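Local coordinates for membrane lipoprotein family protein (Aeropyrum pernix, PDB 4PEV) that binds adenosine and, as a member of the BMP lipoprotein family, probably serves as the solute-binding protein of an ABC transporter, at residues Thr239-Leu244 and Phe263-Glu268. Residues are numbered along the deposited sequence; the frame is centred on the assembly and turned at random.
Sequences TAEQML and FNAVKE
A240 on helix 233-245 meets A265 on helix 258-271 where the two segments run in roughly the same direction, their axes 8.9 Å apart at closest and crossing at -43°. The pair illustrates how neighbouring helices pack on one face of a sheet in an alpha/beta domain of the periplasmic-binding-protein type: strand 248-254 joins the two helices, which belong to successive beta-alpha-beta units, and strand 277-282 follows the second helix and runs parallel to 248-254. Alanines meet where the helices come together. The CB methyls of A240 and A265 abut at 3.5 Å, and the CA atoms of E241 and A265 lie 6.1 Å apart. A265 is the centre of the contact, its methyl pointing at the first helix and taken up by A240 on one side and more loosely by E241, whose CG stands 4.3 Å from A265 CB. E241 lies at the exposed edge of the contact. Towards the sheet, M243, L244 and V266 all touch F251 of strand 248-254. No hydrogen bond crosses between the segments. One turn after A240, L244 has CG anti to its carbonyl carbon (chi1 -86°), and its branch reaches across until CD1 rests 3.8 Å from the backbone O of A265.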
ATOM      1  N   THR C 239      17.564  -6.969   3.170  1.00 29.48           N
ATOM      2  CA  THR C 239      16.599  -8.004   2.830  1.00 29.83           C
ATOM      3  C   THR C 239      16.581  -8.228   1.321  1.00 30.46           C
ATOM      4  O   THR C 239      16.675  -9.367   0.869  1.00 31.90           O
ATOM      5  CB  THR C 239      15.173  -7.658   3.293  1.00 29.50           C
ATOM      6  OG1 THR C 239      15.181  -7.356   4.690  1.00 28.71           O
ATOM      7  CG2 THR C 239      14.220  -8.831   3.022  1.00 29.42           C
ATOM      8  N   ALA C 240      16.486  -7.132   0.564  1.00 30.91           N
ATOM      9  CA  ALA C 240      16.432  -7.169  -0.901  1.00 30.67           C
ATOM     10  C   ALA C 240      17.691  -7.737  -1.520  1.00 32.70           C
ATOM     11  O   ALA C 240      17.601  -8.475  -2.486  1.00 34.13           O
ATOM     12  CB  ALA C 240      16.164  -5.787  -1.467  1.00 29.42           C
ATOM     13  N   GLU C 241      18.858  -7.394  -0.977  1.00 35.71           N
ATOM     14  CA  GLU C 241      20.132  -7.907  -1.504  1.00 37.07           C
ATOM     15  C   GLU C 241      20.260  -9.415  -1.366  1.00 36.78           C
ATOM     16  O   GLU C 241      20.814 -10.076  -2.246  1.00 34.76           O
ATOM     17  CB  GLU C 241      21.311  -7.272  -0.787  1.00 39.94           C
ATOM     18  CG  GLU C 241      21.608  -5.846  -1.193  1.00 43.10           C
ATOM     19  CD  GLU C 241      22.520  -5.140  -0.201  1.00 47.12           C
ATOM     20  OE1 GLU C 241      22.963  -5.772   0.792  1.00 48.46           O
ATOM     21  OE2 GLU C 241      22.783  -3.936  -0.410  1.00 50.25           O
ATOM     22  N   GLN C 242      19.785  -9.948  -0.241  1.00 38.83           N
ATOM     23  CA  GLN C 242      19.704 -11.390  -0.053  1.00 41.40           C
ATOM     24  C   GLN C 242      18.829 -11.993  -1.120  1.00 39.87           C
ATOM     25  O   GLN C 242      19.251 -12.924  -1.806  1.00 42.01           O
ATOM     26  CB  GLN C 242      19.155 -11.752   1.326  1.00 46.65           C
ATOM     27  CG  GLN C 242      20.183 -12.428   2.218  1.00 52.29           C
ATOM     28  CD  GLN C 242      19.942 -12.172   3.695  1.00 58.30           C
ATOM     29  OE1 GLN C 242      19.784 -13.108   4.488  1.00 62.38           O
ATOM     30  NE2 GLN C 242      19.914 -10.896   4.077  1.00 58.57           N
HETATM   31  N   MSE C 243      17.627 -11.436  -1.279  1.00 37.25           N
HETATM   32  CA  MSE C 243      16.657 -11.923  -2.273  1.00 36.57           C
HETATM   33  C   MSE C 243      17.161 -11.933  -3.695  1.00 34.58           C
HETATM   34  O   MSE C 243      16.842 -12.827  -4.465  1.00 32.68           O
HETATM   35  CB  MSE C 243      15.385 -11.094  -2.175  1.00 37.40           C
HETATM   36  CG  MSE C 243      14.418 -11.777  -1.223  1.00 39.15           C
HETATM   37 SE   MSE C 243      13.203 -10.457  -0.413  1.00 43.78          SE
HETATM   38  CE  MSE C 243      11.895 -10.166  -1.859  1.00 41.48           C
ATOM     39  N   LEU C 244      17.956 -10.940  -4.058  1.00 35.40           N
ATOM     40  CA  LEU C 244      18.586 -10.904  -5.367  1.00 36.16           C
ATOM     41  C   LEU C 244      19.403 -12.150  -5.613  1.00 37.11           C
ATOM     42  O   LEU C 244      19.388 -12.689  -6.710  1.00 39.99           O
ATOM     43  CB  LEU C 244      19.466  -9.662  -5.499  1.00 36.65           C
ATOM     44  CG  LEU C 244      18.659  -8.444  -5.966  1.00 36.93           C
ATOM     45  CD1 LEU C 244      19.205  -7.121  -5.445  1.00 36.52           C
ATOM     46  CD2 LEU C 244      18.577  -8.457  -7.486  1.00 36.43           C
ATOM     47  N   PHE C 263      14.120  -0.302  -2.990  1.00 24.56           N
ATOM     48  CA  PHE C 263      14.319   0.435  -4.233  1.00 24.30           C
ATOM     49  C   PHE C 263      15.787   0.647  -4.494  1.00 25.15           C
ATOM     50  O   PHE C 263      16.253   0.488  -5.625  1.00 25.82           O
ATOM     51  CB  PHE C 263      13.695   1.822  -4.177  1.00 24.00           C
ATOM     52  CG  PHE C 263      12.198   1.841  -4.221  1.00 24.20           C
ATOM     53  CD1 PHE C 263      11.471   0.834  -4.835  1.00 24.14           C
ATOM     54  CD2 PHE C 263      11.511   2.935  -3.699  1.00 24.11           C
ATOM     55  CE1 PHE C 263      10.085   0.898  -4.879  1.00 24.80           C
ATOM     56  CE2 PHE C 263      10.131   3.012  -3.754  1.00 23.94           C
ATOM     57  CZ  PHE C 263       9.414   1.991  -4.337  1.00 24.40           C
ATOM     58  N   ASN C 264      16.515   1.023  -3.452  1.00 25.35           N
ATOM     59  CA  ASN C 264      17.932   1.281  -3.605  1.00 26.39           C
ATOM     60  C   ASN C 264      18.730   0.028  -3.904  1.00 26.90           C
ATOM     61  O   ASN C 264      19.715   0.096  -4.604  1.00 27.74           O
ATOM     62  CB  ASN C 264      18.476   2.017  -2.395  1.00 26.68           C
ATOM     63  CG  ASN C 264      17.885   3.404  -2.261  1.00 27.06           C
ATOM     64  OD1 ASN C 264      17.582   4.074  -3.245  1.00 27.40           O
ATOM     65  ND2 ASN C 264      17.720   3.842  -1.035  1.00 28.75           N
ATOM     66  N   ALA C 265      18.284  -1.116  -3.411  1.00 28.25           N
ATOM     67  CA  ALA C 265      18.954  -2.380  -3.682  1.00 29.03           C
ATOM     68  C   ALA C 265      18.819  -2.793  -5.155  1.00 29.85           C
ATOM     69  O   ALA C 265      19.774  -3.329  -5.756  1.00 28.96           O
ATOM     70  CB  ALA C 265      18.396  -3.464  -2.776  1.00 29.42           C
ATOM     71  N   VAL C 266      17.637  -2.537  -5.721  1.00 29.50           N
ATOM     72  CA  VAL C 266      17.337  -2.858  -7.118  1.00 29.90           C
ATOM     73  C   VAL C 266      18.086  -1.896  -8.054  1.00 30.71           C
ATOM     74  O   VAL C 266      18.475  -2.286  -9.156  1.00 31.47           O
ATOM     75  CB  VAL C 266      15.797  -2.846  -7.386  1.00 30.13           C
ATOM     76  CG1 VAL C 266      15.459  -3.140  -8.845  1.00 29.89           C
ATOM     77  CG2 VAL C 266      15.092  -3.840  -6.479  1.00 29.71           C
ATOM     78  N   LYS C 267      18.309  -0.653  -7.621  1.00 32.16           N
ATOM     79  CA  LYS C 267      19.132   0.292  -8.403  1.00 33.41           C
ATOM     80  C   LYS C 267      20.570  -0.192  -8.572  1.00 33.71           C
ATOM     81  O   LYS C 267      21.141  -0.118  -9.658  1.00 32.92           O
ATOM     82  CB  LYS C 267      19.179   1.666  -7.740  1.00 34.92           C
ATOM     83  CG  LYS C 267      17.869   2.427  -7.765  1.00 38.01           C
ATOM     84  CD  LYS C 267      18.069   3.931  -7.789  1.00 39.91           C
ATOM     85  CE  LYS C 267      18.571   4.469  -6.460  1.00 42.42           C
ATOM     86  NZ  LYS C 267      19.478   5.638  -6.687  1.00 44.62           N
ATOM     87  N   GLU C 268      21.152  -0.690  -7.487  1.00 35.02           N
ATOM     88  CA  GLU C 268      22.569  -1.010  -7.465  1.00 36.24           C
ATOM     89  C   GLU C 268      22.728  -2.313  -8.237  1.00 34.56           C
ATOM     90  O   GLU C 268      23.705  -2.487  -8.931  1.00 35.65           O
ATOM     91  CB  GLU C 268      23.150  -1.004  -6.023  1.00 40.49           C
ATOM     92  CG  GLU C 268      22.369  -0.065  -5.073  1.00 45.56           C
ATOM     93  CD  GLU C 268      23.153   0.780  -4.051  1.00 50.87           C
ATOM     94  OE1 GLU C 268      22.654   1.900  -3.730  1.00 51.46           O
ATOM     95  OE2 GLU C 268      24.211   0.340  -3.535  1.00 52.88           O
TER